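Local coordinates for arginine kinase (PDB 4RF6), which catalyses the reversible transfer of a phosphoryl group from ATP to L-arginine, giving phospho-L-arginine and ADP, with two phosphagen kinase units in one chain, at residues 58-63 with 87-92; 73-78 with 200-205; 372-377 with 393-398; 476-481 with 709-714; 684-689 with 705-710. All blocks are in the same frame, centred on the assembly; numbering follows the deposited sequence.

The five contacts fall into three places along the chain. Interactions 1 and 2 belong to the first repeat and touch each other, their centres about 10 Å apart: helix 57-66 of interaction 1 hydrogen-bonds to helix 200-205 of interaction 2, and Val74 packs on Phe89. Interaction 3 comes next in sequence, just after the long helix 344-370, with its centre about 64 Å from that of interaction 1. Interactions 4 and 5 close the chain; they share helix 696-714, reach the same antiparallel sheet and have centres about 9 Å apart. The first pair thus borders the probable substrate site of one kinase unit, whereas the last pair packs the C-terminal helix of the other.

Interaction 1 of 5, residues 58-63 with 87-92; sequences WDCINS and PLFDAI
Cys60 meets Phe89 and Ile61 meets Leu88, two side-chain pairs that join helix 57-66 to helix 86-96 in the N-terminal domain of the first phosphagen kinase unit. In a sulfur-aromatic contact, Cys60 SG sits at the edge of the Phe89 ring, practically in its plane: it is 5.1 Å from the ring centroid and 88° off the normal. Its nearest atom is Phe89 CZ, at 3.9 Å, with Phe89 CE2 close behind, and Cys60 CB lies 4.0 Å from the same Phe89 CZ, so the far end of the ring points at the cysteine. Purely aliphatic packing makes the second pair. Ile61 CG2 touches Leu88 CD2 at 3.6 Å, the two side chains crossing at about a right angle. Leu88 reaches over because its CG is trans to N (chi1 178°). Ile61 uses its other branch within its own helix, where CD1 lies over the centre of one face of the Trp58 ring. Beyond the pair, Phe89 also packs on Val74, a probable substrate-binding residue, and on the ring of Tyr82. With all four touching side chains buried and no hydrogen bond between the segments, dispersion probably does most of the work, with perhaps a weak electrostatic term from the sulfur at the ring's positive rim.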
# COMPACT_ATOMS: atom_id res chain seq x y z
N TRP A 58 -35.20 27.77 4.97
CA TRP A 58 -34.35 27.84 6.15
C TRP A 58 -33.68 26.51 6.48
O TRP A 58 -32.51 26.49 6.87
CB TRP A 58 -35.14 28.35 7.36
CG TRP A 58 -34.69 29.71 7.78
CD1 TRP A 58 -35.39 30.88 7.66
CD2 TRP A 58 -33.43 30.06 8.37
NE1 TRP A 58 -34.64 31.93 8.15
CE2 TRP A 58 -33.44 31.45 8.58
CE3 TRP A 58 -32.31 29.32 8.73
CZ2 TRP A 58 -32.35 32.12 9.15
CZ3 TRP A 58 -31.23 29.98 9.29
CH2 TRP A 58 -31.26 31.36 9.50
N ASP A 59 -34.41 25.41 6.32
CA ASP A 59 -33.83 24.08 6.52
C ASP A 59 -32.63 23.88 5.59
O ASP A 59 -31.62 23.29 5.98
CB ASP A 59 -34.87 22.99 6.23
CG ASP A 59 -35.96 22.93 7.27
OD1 ASP A 59 -35.65 23.09 8.47
OD2 ASP A 59 -37.13 22.71 6.89
N CYS A 60 -32.76 24.39 4.37
CA CYS A 60 -31.72 24.23 3.37
C CYS A 60 -30.49 25.10 3.62
O CYS A 60 -29.36 24.67 3.40
CB CYS A 60 -32.28 24.51 1.98
SG CYS A 60 -33.39 23.21 1.39
N ILE A 61 -30.71 26.32 4.10
CA ILE A 61 -29.61 27.26 4.26
C ILE A 61 -28.99 27.22 5.65
O ILE A 61 -28.00 27.90 5.90
CB ILE A 61 -30.04 28.71 3.97
CG1 ILE A 61 -31.03 29.18 5.04
CG2 ILE A 61 -30.63 28.83 2.56
CD1 ILE A 61 -31.36 30.66 4.96
N ASN A 62 -29.58 26.44 6.55
CA ASN A 62 -29.19 26.50 7.96
C ASN A 62 -27.70 26.30 8.23
O ASN A 62 -27.10 27.04 9.02
CB ASN A 62 -30.00 25.53 8.82
CG ASN A 62 -29.80 25.76 10.31
OD1 ASN A 62 -29.99 26.88 10.80
ND2 ASN A 62 -29.40 24.72 11.03
N SER A 63 -27.10 25.30 7.58
CA SER A 63 -25.70 24.98 7.84
C SER A 63 -24.78 26.14 7.45
O SER A 63 -23.79 26.42 8.14
CB SER A 63 -25.28 23.72 7.10
OG SER A 63 -23.96 23.35 7.45
N PRO A 87 -34.38 29.18 -7.50
CA PRO A 87 -33.69 30.47 -7.61
C PRO A 87 -32.43 30.56 -6.75
O PRO A 87 -31.51 31.33 -7.09
CB PRO A 87 -34.74 31.45 -7.09
CG PRO A 87 -36.04 30.82 -7.49
CD PRO A 87 -35.83 29.33 -7.34
N LEU A 88 -32.37 29.79 -5.68
CA LEU A 88 -31.17 29.70 -4.85
C LEU A 88 -30.22 28.63 -5.40
O LEU A 88 -29.08 28.93 -5.76
CB LEU A 88 -31.52 29.40 -3.39
CG LEU A 88 -30.33 29.25 -2.44
CD1 LEU A 88 -29.50 30.52 -2.42
CD2 LEU A 88 -30.80 28.91 -1.05
N PHE A 89 -30.69 27.38 -5.45
CA PHE A 89 -29.86 26.25 -5.87
C PHE A 89 -29.28 26.38 -7.28
O PHE A 89 -28.11 26.04 -7.51
CB PHE A 89 -30.63 24.92 -5.74
CG PHE A 89 -30.74 24.42 -4.32
CD1 PHE A 89 -29.70 23.70 -3.74
CD2 PHE A 89 -31.89 24.64 -3.57
CE1 PHE A 89 -29.80 23.24 -2.43
CE2 PHE A 89 -32.00 24.17 -2.26
CZ PHE A 89 -30.95 23.47 -1.69
N ASP A 90 -30.08 26.88 -8.23
CA ASP A 90 -29.61 27.01 -9.62
C ASP A 90 -28.36 27.88 -9.72
O ASP A 90 -27.38 27.52 -10.39
CB ASP A 90 -30.70 27.60 -10.52
CG ASP A 90 -31.85 26.64 -10.74
OD1 ASP A 90 -31.71 25.46 -10.37
OD2 ASP A 90 -32.88 27.08 -11.28
N ALA A 91 -28.40 29.03 -9.06
CA ALA A 91 -27.28 29.95 -9.05
C ALA A 91 -26.06 29.30 -8.39
O ALA A 91 -24.95 29.37 -8.91
CB ALA A 91 -27.65 31.23 -8.33
N ILE A 92 -26.29 28.67 -7.25
CA ILE A 92 -25.23 27.98 -6.52
C ILE A 92 -24.59 26.89 -7.38
O ILE A 92 -23.36 26.80 -7.47
CB ILE A 92 -25.75 27.38 -5.21
CG1 ILE A 92 -26.12 28.49 -4.22
CG2 ILE A 92 -24.72 26.43 -4.60
CD1 ILE A 92 -26.59 27.99 -2.87

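Interaction 2 of 5, residues 73-78 with 200-205; sequences GVYAGD and RFLEAA
Tyr75 lays its ring under Ala205, joining a loop of the N-terminal domain to helix 200-205 of the C-terminal catalytic domain, the two-domain arrangement of phosphagen kinases. The innermost contact is a CH-pi interaction: Ala205 CB stands over one face of the Tyr75 ring, 3.8 Å from the centroid and 25° off the normal, displaced toward the rim. Farther out along the ring, the phenol oxygen runs up to the helix, with Tyr75 OH 3.8 Å from Phe201 CB. In the next shell, a backbone hydrogen bond to Cys60 holds Tyr75, while Ser63 and Asn62 of helix 57-66 hydrogen-bond to the carbonyl oxygens of Phe201 and Ala204, tying the same two domains together from the neighbouring helix. At the start of helix 200-205, Phe201 CE2 lies 3.4 Å above the plane of the Arg200 guanidinium, over its centre. Gly73, Val74 and Tyr75 belong to the loop that probably binds the arginine substrate. Leu202 and Tyr75 lie close to Glu232 and Cys278 respectively, two further probable substrate residues. These two side chains also meet each other at about a right angle, Leu202 CD2 coming within 4.0 Å of Tyr75 OH.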
# COMPACT_ATOMS: atom_id res chain seq x y z
N GLY A 73 -22.66 26.02 1.70
CA GLY A 73 -23.56 26.47 2.74
C GLY A 73 -25.04 26.16 2.59
O GLY A 73 -25.87 26.71 3.33
N VAL A 74 -25.40 25.32 1.62
CA VAL A 74 -26.77 24.80 1.55
C VAL A 74 -26.78 23.28 1.35
O VAL A 74 -25.85 22.71 0.77
CB VAL A 74 -27.59 25.46 0.42
CG1 VAL A 74 -27.58 26.97 0.54
CG2 VAL A 74 -27.08 25.02 -0.95
N TYR A 75 -27.82 22.64 1.86
CA TYR A 75 -28.07 21.23 1.60
C TYR A 75 -29.52 21.09 1.17
O TYR A 75 -30.38 21.84 1.63
CB TYR A 75 -27.81 20.38 2.84
CG TYR A 75 -26.35 20.33 3.28
CD1 TYR A 75 -25.81 21.34 4.06
CD2 TYR A 75 -25.54 19.25 2.94
CE1 TYR A 75 -24.49 21.30 4.47
CE2 TYR A 75 -24.21 19.20 3.35
CZ TYR A 75 -23.70 20.23 4.11
OH TYR A 75 -22.38 20.19 4.52
N ALA A 76 -29.80 20.13 0.28
CA ALA A 76 -31.18 19.87 -0.15
C ALA A 76 -31.79 18.75 0.68
O ALA A 76 -31.22 17.66 0.78
CB ALA A 76 -31.21 19.51 -1.62
N GLY A 77 -32.96 19.01 1.27
CA GLY A 77 -33.59 18.01 2.11
C GLY A 77 -34.24 16.93 1.27
O GLY A 77 -34.48 15.82 1.74
N ASP A 78 -34.54 17.27 0.02
CA ASP A 78 -35.14 16.33 -0.92
C ASP A 78 -34.95 16.81 -2.34
O ASP A 78 -34.43 17.91 -2.57
CB ASP A 78 -36.63 16.10 -0.60
CG ASP A 78 -37.44 17.39 -0.55
OD1 ASP A 78 -36.95 18.43 -1.03
OD2 ASP A 78 -38.57 17.37 -0.02
N ARG A 200 -19.89 19.72 12.50
CA ARG A 200 -20.77 20.87 12.67
C ARG A 200 -21.57 21.21 11.42
O ARG A 200 -22.67 21.74 11.50
CB ARG A 200 -19.98 22.09 13.14
CG ARG A 200 -18.80 22.47 12.24
CD ARG A 200 -18.00 23.63 12.83
NE ARG A 200 -16.78 23.92 12.09
CZ ARG A 200 -16.67 24.86 11.16
NH1 ARG A 200 -17.71 25.62 10.84
NH2 ARG A 200 -15.51 25.05 10.54
N PHE A 201 -21.00 20.90 10.25
CA PHE A 201 -21.67 21.18 8.99
C PHE A 201 -22.87 20.25 8.77
O PHE A 201 -23.95 20.71 8.40
CB PHE A 201 -20.68 21.07 7.82
CG PHE A 201 -19.58 22.10 7.84
CD1 PHE A 201 -19.77 23.34 7.24
CD2 PHE A 201 -18.36 21.82 8.45
CE1 PHE A 201 -18.75 24.30 7.26
CE2 PHE A 201 -17.35 22.77 8.47
CZ PHE A 201 -17.55 24.01 7.87
N LEU A 202 -22.67 18.96 9.00
CA LEU A 202 -23.74 17.97 8.86
C LEU A 202 -24.78 18.13 9.97
O LEU A 202 -25.99 17.98 9.75
CB LEU A 202 -23.17 16.55 8.87
CG LEU A 202 -22.12 16.26 7.80
CD1 LEU A 202 -21.80 14.77 7.76
CD2 LEU A 202 -22.59 16.75 6.45
N GLU A 203 -24.29 18.42 11.17
CA GLU A 203 -25.16 18.70 12.32
C GLU A 203 -26.17 19.79 11.98
O GLU A 203 -27.38 19.59 12.10
CB GLU A 203 -24.31 19.12 13.53
CG GLU A 203 -25.12 19.53 14.75
CD GLU A 203 -25.87 18.37 15.38
OE1 GLU A 203 -25.49 17.20 15.15
OE2 GLU A 203 -26.85 18.64 16.10
N ALA A 204 -25.68 20.94 11.52
CA ALA A 204 -26.55 22.08 11.21
C ALA A 204 -27.45 21.82 10.00
O ALA A 204 -28.48 22.49 9.83
CB ALA A 204 -25.72 23.34 11.01
N ALA A 205 -27.06 20.87 9.17
CA ALA A 205 -27.83 20.52 7.97
C ALA A 205 -29.03 19.63 8.31
O ALA A 205 -29.92 19.43 7.47
CB ALA A 205 -26.93 19.82 6.97

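Interaction 3 of 5, residues 372-377 with 393-398; sequences VFPEVL and ELFDSL
Phe395 of the helix and Phe373 of the extended chain before it meet in an offset edge-to-face stack. Along 393-398, Glu393 comes first and turns its carboxylate back to Thr391, whose hydroxyl also bonds Leu394 N just before Phe395.

Phe395 carries the contact. With chi1 at 178°, its ring is swung away from its own backbone N and straight out at 372-374. The edge of Phe373 is turned toward the face of Phe395, with centroids 5.6 Å apart and planes at 86°. Phe373 CD1 rests 3.7 Å from Phe395 CB, so the edge bears on the root of the side chain as well as on the ring. The Phe395 face also receives two CH-pi contacts from successive residues: Phe373 CA is 4.0 Å from the ring centroid and Pro374 CD is 4.3 Å from it, the latter only 16° off the normal. The far rim of the ring runs along the backbone, Phe395 CE2 lying 3.3 Å from Phe373 N. Pro374 CD sits in the corner between the two nearly perpendicular rings, 3.4 Å above the plane of Phe373.

Past the phenylalanine, Ser397 N closes the helical bond to Glu393 O at 2.9 Å. In the fold, this contact sits where the chain leaves the long helix 344-370 and enters the N-terminal domain of the second unit. Helix 409-418 packs alongside: Leu409 packs on Phe395, and Tyr410, Ile413 and Val417 pack on Pro374, while Leu390, between helices 385-389 and 392-398, touches Phe373.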
# COMPACT_ATOMS: atom_id res chain seq x y z
N VAL A 372 22.80 9.21 -19.47
CA VAL A 372 24.19 9.64 -19.33
C VAL A 372 24.88 8.91 -18.17
O VAL A 372 24.24 8.59 -17.17
CB VAL A 372 24.24 11.17 -19.14
CG1 VAL A 372 25.42 11.61 -18.28
CG2 VAL A 372 24.25 11.87 -20.49
N PHE A 373 26.18 8.62 -18.32
CA PHE A 373 26.97 8.01 -17.26
C PHE A 373 26.82 8.79 -15.95
O PHE A 373 26.92 10.02 -15.94
CB PHE A 373 28.45 7.96 -17.66
CG PHE A 373 29.30 7.15 -16.72
CD1 PHE A 373 29.45 5.78 -16.90
CD2 PHE A 373 29.95 7.76 -15.65
CE1 PHE A 373 30.23 5.03 -16.04
CE2 PHE A 373 30.73 7.02 -14.79
CZ PHE A 373 30.87 5.65 -14.98
N PRO A 374 26.57 8.07 -14.85
CA PRO A 374 26.35 8.72 -13.55
C PRO A 374 27.60 9.48 -13.11
O PRO A 374 28.53 8.86 -12.59
CB PRO A 374 26.09 7.54 -12.60
CG PRO A 374 25.76 6.37 -13.50
CD PRO A 374 26.53 6.60 -14.75
N GLU A 375 27.61 10.79 -13.30
CA GLU A 375 28.78 11.62 -13.01
C GLU A 375 29.27 11.49 -11.56
O GLU A 375 30.47 11.61 -11.31
CB GLU A 375 28.48 13.09 -13.32
CG GLU A 375 29.71 13.92 -13.70
CD GLU A 375 30.22 13.61 -15.10
OE1 GLU A 375 29.45 13.04 -15.90
OE2 GLU A 375 31.39 13.94 -15.40
N VAL A 376 28.35 11.24 -10.63
CA VAL A 376 28.70 11.11 -9.22
C VAL A 376 29.70 9.98 -8.95
O VAL A 376 30.40 9.99 -7.94
CB VAL A 376 27.45 10.91 -8.32
CG1 VAL A 376 26.42 12.01 -8.56
CG2 VAL A 376 26.82 9.55 -8.57
N LEU A 377 29.76 9.02 -9.86
CA LEU A 377 30.67 7.89 -9.71
C LEU A 377 32.11 8.29 -10.01
O LEU A 377 33.05 7.62 -9.57
CB LEU A 377 30.25 6.73 -10.62
CG LEU A 377 28.97 5.99 -10.26
CD1 LEU A 377 28.71 4.83 -11.22
CD2 LEU A 377 29.04 5.49 -8.82
N GLU A 393 32.32 2.70 -20.96
CA GLU A 393 32.15 1.82 -22.12
C GLU A 393 31.16 0.71 -21.80
O GLU A 393 30.26 0.40 -22.59
CB GLU A 393 33.48 1.19 -22.56
CG GLU A 393 34.62 2.18 -22.73
CD GLU A 393 35.29 2.53 -21.41
OE1 GLU A 393 35.68 3.70 -21.25
OE2 GLU A 393 35.42 1.64 -20.55
N LEU A 394 31.34 0.11 -20.63
CA LEU A 394 30.43 -0.93 -20.15
C LEU A 394 29.03 -0.35 -20.00
O LEU A 394 28.04 -0.97 -20.41
CB LEU A 394 30.93 -1.48 -18.81
CG LEU A 394 30.35 -2.77 -18.23
CD1 LEU A 394 31.39 -3.46 -17.36
CD2 LEU A 394 29.12 -2.50 -17.40
N PHE A 395 28.95 0.85 -19.43
CA PHE A 395 27.68 1.56 -19.28
C PHE A 395 27.01 1.75 -20.64
O PHE A 395 25.82 1.49 -20.80
CB PHE A 395 27.90 2.92 -18.61
CG PHE A 395 26.64 3.73 -18.47
CD1 PHE A 395 25.68 3.38 -17.51
CD2 PHE A 395 26.41 4.83 -19.27
CE1 PHE A 395 24.52 4.13 -17.37
CE2 PHE A 395 25.25 5.58 -19.14
CZ PHE A 395 24.30 5.23 -18.19
N ASP A 396 27.79 2.20 -21.62
CA ASP A 396 27.26 2.44 -22.96
C ASP A 396 26.77 1.16 -23.64
O ASP A 396 25.74 1.18 -24.32
CB ASP A 396 28.30 3.16 -23.84
CG ASP A 396 28.42 4.63 -23.51
OD1 ASP A 396 29.49 5.21 -23.80
OD2 ASP A 396 27.46 5.21 -22.97
N SER A 397 27.49 0.06 -23.46
CA SER A 397 27.13 -1.20 -24.09
C SER A 397 25.86 -1.82 -23.50
O SER A 397 25.22 -2.66 -24.14
CB SER A 397 28.30 -2.20 -24.04
OG SER A 397 28.77 -2.39 -22.72
N LEU A 398 25.49 -1.40 -22.29
CA LEU A 398 24.36 -2.02 -21.58
C LEU A 398 23.16 -1.10 -21.31
O LEU A 398 22.05 -1.59 -21.09
CB LEU A 398 24.85 -2.62 -20.25
CG LEU A 398 25.90 -3.74 -20.34
CD1 LEU A 398 26.36 -4.17 -18.96
CD2 LEU A 398 25.36 -4.93 -21.11

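Interaction 4 of 5, residues 476-481 with 709-714; sequences GTYIRS and KLLEIE
Tyr478, with CG set opposite its carbonyl carbon (chi1 -55°), and Glu714, whose chain bends at chi2 (65°), bring a phenol ring and an aliphatic stem together at the C-terminal end of helix 696-714. Glu714 CG is 3.7 Å from Tyr478 CE2, approaching the ring obliquely, and the ring and carboxylate planes stand 63° apart.

Leu711, one turn back along the helix, divides its two methyls between two neighbours. Leu711 CD2 touches the root of the tyrosine, 3.5 Å from Tyr478 CB, while Leu711 CD1 lies 3.7 Å from Ile479 CD1. The isoleucine and leucine cross at about a right angle. Thr477 CG2 covers a face of the Tyr478 ring from within its own segment, 3.7 Å above the plane.

Arg480, in strand 479-488, reaches back to the loop before it. It grips one oxygen side-on with two nitrogens, Gly476 O accepting from Arg480 NH1 at 2.9 Å and from Arg480 NE at 3.0 Å, both in the guanidinium plane. Asp473 binds the backbone nitrogens of Tyr478 and Ile479, and Arg480 with Ser481 forms a classic beta bulge opposite His643 of strand 638-645.

The Glu714 carboxylate turns away from the tyrosine: its two oxygens accept hydrogen bonds from Lys648 N and Ala649 N, at the start of helix 647-651. That helix end probably favours the charged carboxylate. The chemistry is therefore split, with carbon-to-carbon packing joining strand entrance and helix, while the buried acid finds its polar partners in a third element.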
# COMPACT_ATOMS: atom_id res chain seq x y z
N GLY A 476 24.84 -26.24 27.65
CA GLY A 476 24.79 -24.83 27.29
C GLY A 476 25.79 -23.99 28.06
O GLY A 476 25.62 -22.78 28.20
N THR A 477 26.83 -24.64 28.57
CA THR A 477 27.88 -23.98 29.34
C THR A 477 28.60 -22.95 28.48
O THR A 477 28.92 -21.85 28.93
CB THR A 477 28.90 -25.01 29.87
OG1 THR A 477 28.21 -26.03 30.60
CG2 THR A 477 29.93 -24.34 30.76
N TYR A 478 28.84 -23.32 27.22
CA TYR A 478 29.59 -22.49 26.30
C TYR A 478 28.71 -22.00 25.15
O TYR A 478 28.75 -20.82 24.79
CB TYR A 478 30.80 -23.25 25.78
CG TYR A 478 31.69 -23.77 26.89
CD1 TYR A 478 31.63 -25.09 27.29
CD2 TYR A 478 32.58 -22.92 27.54
CE1 TYR A 478 32.43 -25.57 28.32
CE2 TYR A 478 33.38 -23.38 28.56
CZ TYR A 478 33.30 -24.70 28.95
OH TYR A 478 34.11 -25.15 29.97
N ILE A 479 27.93 -22.91 24.57
CA ILE A 479 27.06 -22.55 23.46
C ILE A 479 25.67 -22.16 23.95
O ILE A 479 24.92 -23.00 24.45
CB ILE A 479 26.96 -23.67 22.41
CG1 ILE A 479 28.35 -24.05 21.91
CG2 ILE A 479 26.09 -23.22 21.25
CD1 ILE A 479 28.41 -25.31 21.06
N ARG A 480 25.33 -20.88 23.80
CA ARG A 480 24.08 -20.35 24.34
C ARG A 480 22.90 -20.46 23.37
O ARG A 480 21.76 -20.70 23.80
CB ARG A 480 24.26 -18.90 24.79
CG ARG A 480 25.39 -18.70 25.80
CD ARG A 480 24.89 -18.76 27.25
NE ARG A 480 24.49 -20.09 27.69
CZ ARG A 480 23.33 -20.36 28.28
NH1 ARG A 480 23.04 -21.60 28.66
NH2 ARG A 480 22.45 -19.39 28.50
N SER A 481 23.15 -20.29 22.07
CA SER A 481 22.09 -20.39 21.07
C SER A 481 22.62 -20.72 19.67
O SER A 481 23.80 -20.51 19.38
CB SER A 481 21.25 -19.10 21.04
OG SER A 481 22.01 -17.98 20.60
N LYS A 709 36.16 -27.58 17.48
CA LYS A 709 37.55 -27.33 17.83
C LYS A 709 37.71 -26.17 18.80
O LYS A 709 38.60 -26.18 19.65
CB LYS A 709 38.39 -27.12 16.57
CG LYS A 709 38.47 -28.36 15.69
CD LYS A 709 39.64 -28.29 14.73
CE LYS A 709 39.93 -29.66 14.15
NZ LYS A 709 41.18 -29.68 13.33
N LEU A 710 36.87 -25.15 18.66
CA LEU A 710 36.87 -24.03 19.60
C LEU A 710 36.45 -24.52 20.98
O LEU A 710 36.98 -24.06 22.00
CB LEU A 710 35.93 -22.91 19.12
CG LEU A 710 36.27 -22.30 17.77
CD1 LEU A 710 35.27 -21.22 17.39
CD2 LEU A 710 37.68 -21.73 17.79
N LEU A 711 35.51 -25.46 21.01
CA LEU A 711 35.05 -26.03 22.28
C LEU A 711 36.13 -26.87 22.95
O LEU A 711 36.27 -26.85 24.18
CB LEU A 711 33.79 -26.87 22.08
CG LEU A 711 32.48 -26.12 22.25
CD1 LEU A 711 31.31 -27.09 22.41
CD2 LEU A 711 32.57 -25.21 23.45
N GLU A 712 36.88 -27.61 22.14
CA GLU A 712 37.92 -28.49 22.67
C GLU A 712 39.01 -27.71 23.39
O GLU A 712 39.62 -28.20 24.34
CB GLU A 712 38.51 -29.37 21.55
CG GLU A 712 37.71 -30.65 21.29
CD GLU A 712 37.86 -31.18 19.87
OE1 GLU A 712 38.52 -30.51 19.04
OE2 GLU A 712 37.31 -32.26 19.58
N ILE A 713 39.25 -26.48 22.94
CA ILE A 713 40.22 -25.59 23.59
C ILE A 713 39.61 -24.93 24.83
O ILE A 713 40.26 -24.83 25.88
CB ILE A 713 40.76 -24.53 22.60
CG1 ILE A 713 41.58 -25.21 21.50
CG2 ILE A 713 41.61 -23.49 23.33
CD1 ILE A 713 42.10 -24.26 20.42
N GLU A 714 38.35 -24.50 24.73
CA GLU A 714 37.68 -23.88 25.87
C GLU A 714 37.44 -24.87 27.02
O GLU A 714 37.18 -24.47 28.15
CB GLU A 714 36.36 -23.24 25.45
CG GLU A 714 35.97 -22.02 26.27
CD GLU A 714 36.94 -20.86 26.09
OE1 GLU A 714 37.11 -20.09 27.06
OE2 GLU A 714 37.51 -20.73 24.99

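Interaction 5 of 5, residues 684-689 with 705-710; sequences FDISNR and NGVKKL
Strand 683-688 passes helix 696-714 with Ile686 and Val707 closest in backbone, their CA atoms 8.0 Å apart, and side chains alone bridge the gap. Ile686 does all the work on the strand side, its CB directed at the helix and its two branches going to different residues. The longer branch meets Leu710 tip to tip, Ile686 CD1 lying 3.6 Å from Leu710 CD1. The shorter one makes a looser contact, Ile686 CG2 standing 4.2 Å from Val707 CG2, where the two side chains pass at a slant. A chi2 of 179° puts Leu710 CD1 trans to CA, pointing that methyl at the strand. Val707 and Leu710 are three residues apart, close to one helical turn, so they present neighbouring surfaces to a single isoleucine. All three are buried, and the packing is wholly aliphatic. Val707 also uses its other methyl, CG1, against Ile479 CD1 of the strand entrance at 476-481. In the sheet, strand 683-688 lies between strands 638-645 and 664-668, antiparallel to both, and Ile686 packs on Val644, Ile664 and Ala666 there. Phe655 and Ile658 pack against Leu710, so this leucine of the C-terminal helix meets both the strand and helix 655-661.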
# COMPACT_ATOMS: atom_id res chain seq x y z
N PHE A 684 30.29 -14.83 21.85
CA PHE A 684 30.75 -14.47 20.52
C PHE A 684 29.73 -14.99 19.51
O PHE A 684 29.17 -16.08 19.69
CB PHE A 684 32.12 -15.09 20.24
CG PHE A 684 33.23 -14.55 21.10
CD1 PHE A 684 34.24 -13.78 20.54
CD2 PHE A 684 33.29 -14.83 22.46
CE1 PHE A 684 35.28 -13.29 21.32
CE2 PHE A 684 34.32 -14.34 23.25
CZ PHE A 684 35.31 -13.56 22.68
N ASP A 685 29.48 -14.20 18.47
CA ASP A 685 28.70 -14.69 17.34
C ASP A 685 29.66 -15.35 16.37
O ASP A 685 30.53 -14.68 15.80
CB ASP A 685 27.98 -13.54 16.64
CG ASP A 685 27.16 -14.02 15.45
OD1 ASP A 685 27.75 -14.37 14.41
OD2 ASP A 685 25.91 -14.04 15.56
N ILE A 686 29.53 -16.66 16.20
CA ILE A 686 30.29 -17.37 15.19
C ILE A 686 29.40 -17.53 13.97
O ILE A 686 28.32 -18.12 14.06
CB ILE A 686 30.68 -18.77 15.67
CG1 ILE A 686 31.18 -18.71 17.11
CG2 ILE A 686 31.72 -19.40 14.72
CD1 ILE A 686 32.68 -18.78 17.25
N SER A 687 29.85 -17.02 12.83
CA SER A 687 29.05 -17.11 11.61
C SER A 687 29.88 -17.57 10.41
O SER A 687 31.10 -17.46 10.41
CB SER A 687 28.39 -15.76 11.31
OG SER A 687 29.36 -14.77 11.05
N ASN A 688 29.20 -18.08 9.39
CA ASN A 688 29.88 -18.51 8.17
C ASN A 688 30.35 -17.31 7.35
O ASN A 688 29.67 -16.28 7.29
CB ASN A 688 28.93 -19.37 7.34
CG ASN A 688 27.71 -18.59 6.88
OD1 ASN A 688 26.86 -18.22 7.70
ND2 ASN A 688 27.62 -18.34 5.59
N ARG A 689 31.50 -17.45 6.70
CA ARG A 689 32.04 -16.37 5.87
C ARG A 689 31.58 -16.46 4.41
O ARG A 689 31.46 -15.44 3.73
CB ARG A 689 33.57 -16.35 5.94
CG ARG A 689 34.14 -15.79 7.24
CD ARG A 689 35.18 -14.71 6.96
NE ARG A 689 36.55 -15.22 6.99
CZ ARG A 689 37.53 -14.77 6.21
NH1 ARG A 689 37.30 -13.82 5.32
NH2 ARG A 689 38.75 -15.29 6.32
N ASN A 705 32.22 -28.31 12.68
CA ASN A 705 33.60 -28.73 12.84
C ASN A 705 34.44 -27.65 13.52
O ASN A 705 35.23 -27.94 14.42
CB ASN A 705 34.20 -29.13 11.49
CG ASN A 705 33.61 -30.41 10.93
OD1 ASN A 705 33.02 -31.20 11.67
ND2 ASN A 705 33.77 -30.63 9.63
N GLY A 706 34.27 -26.42 13.06
CA GLY A 706 34.98 -25.28 13.60
C GLY A 706 34.67 -25.03 15.07
O GLY A 706 35.59 -24.94 15.89
N VAL A 707 33.38 -24.94 15.39
CA VAL A 707 32.93 -24.73 16.77
C VAL A 707 33.38 -25.87 17.68
O VAL A 707 33.72 -25.64 18.85
CB VAL A 707 31.39 -24.56 16.83
CG1 VAL A 707 30.90 -24.52 18.26
CG2 VAL A 707 30.97 -23.28 16.11
N LYS A 708 33.40 -27.09 17.15
CA LYS A 708 33.86 -28.25 17.90
C LYS A 708 35.29 -28.04 18.38
O LYS A 708 35.62 -28.28 19.54
CB LYS A 708 33.76 -29.51 17.04
CG LYS A 708 34.07 -30.82 17.76
CD LYS A 708 33.98 -31.98 16.77
CE LYS A 708 33.71 -33.31 17.46
NZ LYS A 708 34.80 -33.70 18.40
N LYS A 709 36.16 -27.58 17.48
CA LYS A 709 37.55 -27.33 17.83
C LYS A 709 37.71 -26.17 18.80
O LYS A 709 38.60 -26.18 19.65
CB LYS A 709 38.39 -27.12 16.57
CG LYS A 709 38.47 -28.36 15.69
CD LYS A 709 39.64 -28.29 14.73
CE LYS A 709 39.93 -29.66 14.15
NZ LYS A 709 41.18 -29.68 13.33
N LEU A 710 36.87 -25.15 18.66
CA LEU A 710 36.87 -24.03 19.60
C LEU A 710 36.45 -24.52 20.98
O LEU A 710 36.98 -24.06 22.00
CB LEU A 710 35.93 -22.91 19.12
CG LEU A 710 36.27 -22.30 17.77
CD1 LEU A 710 35.27 -21.22 17.39
CD2 LEU A 710 37.68 -21.73 17.79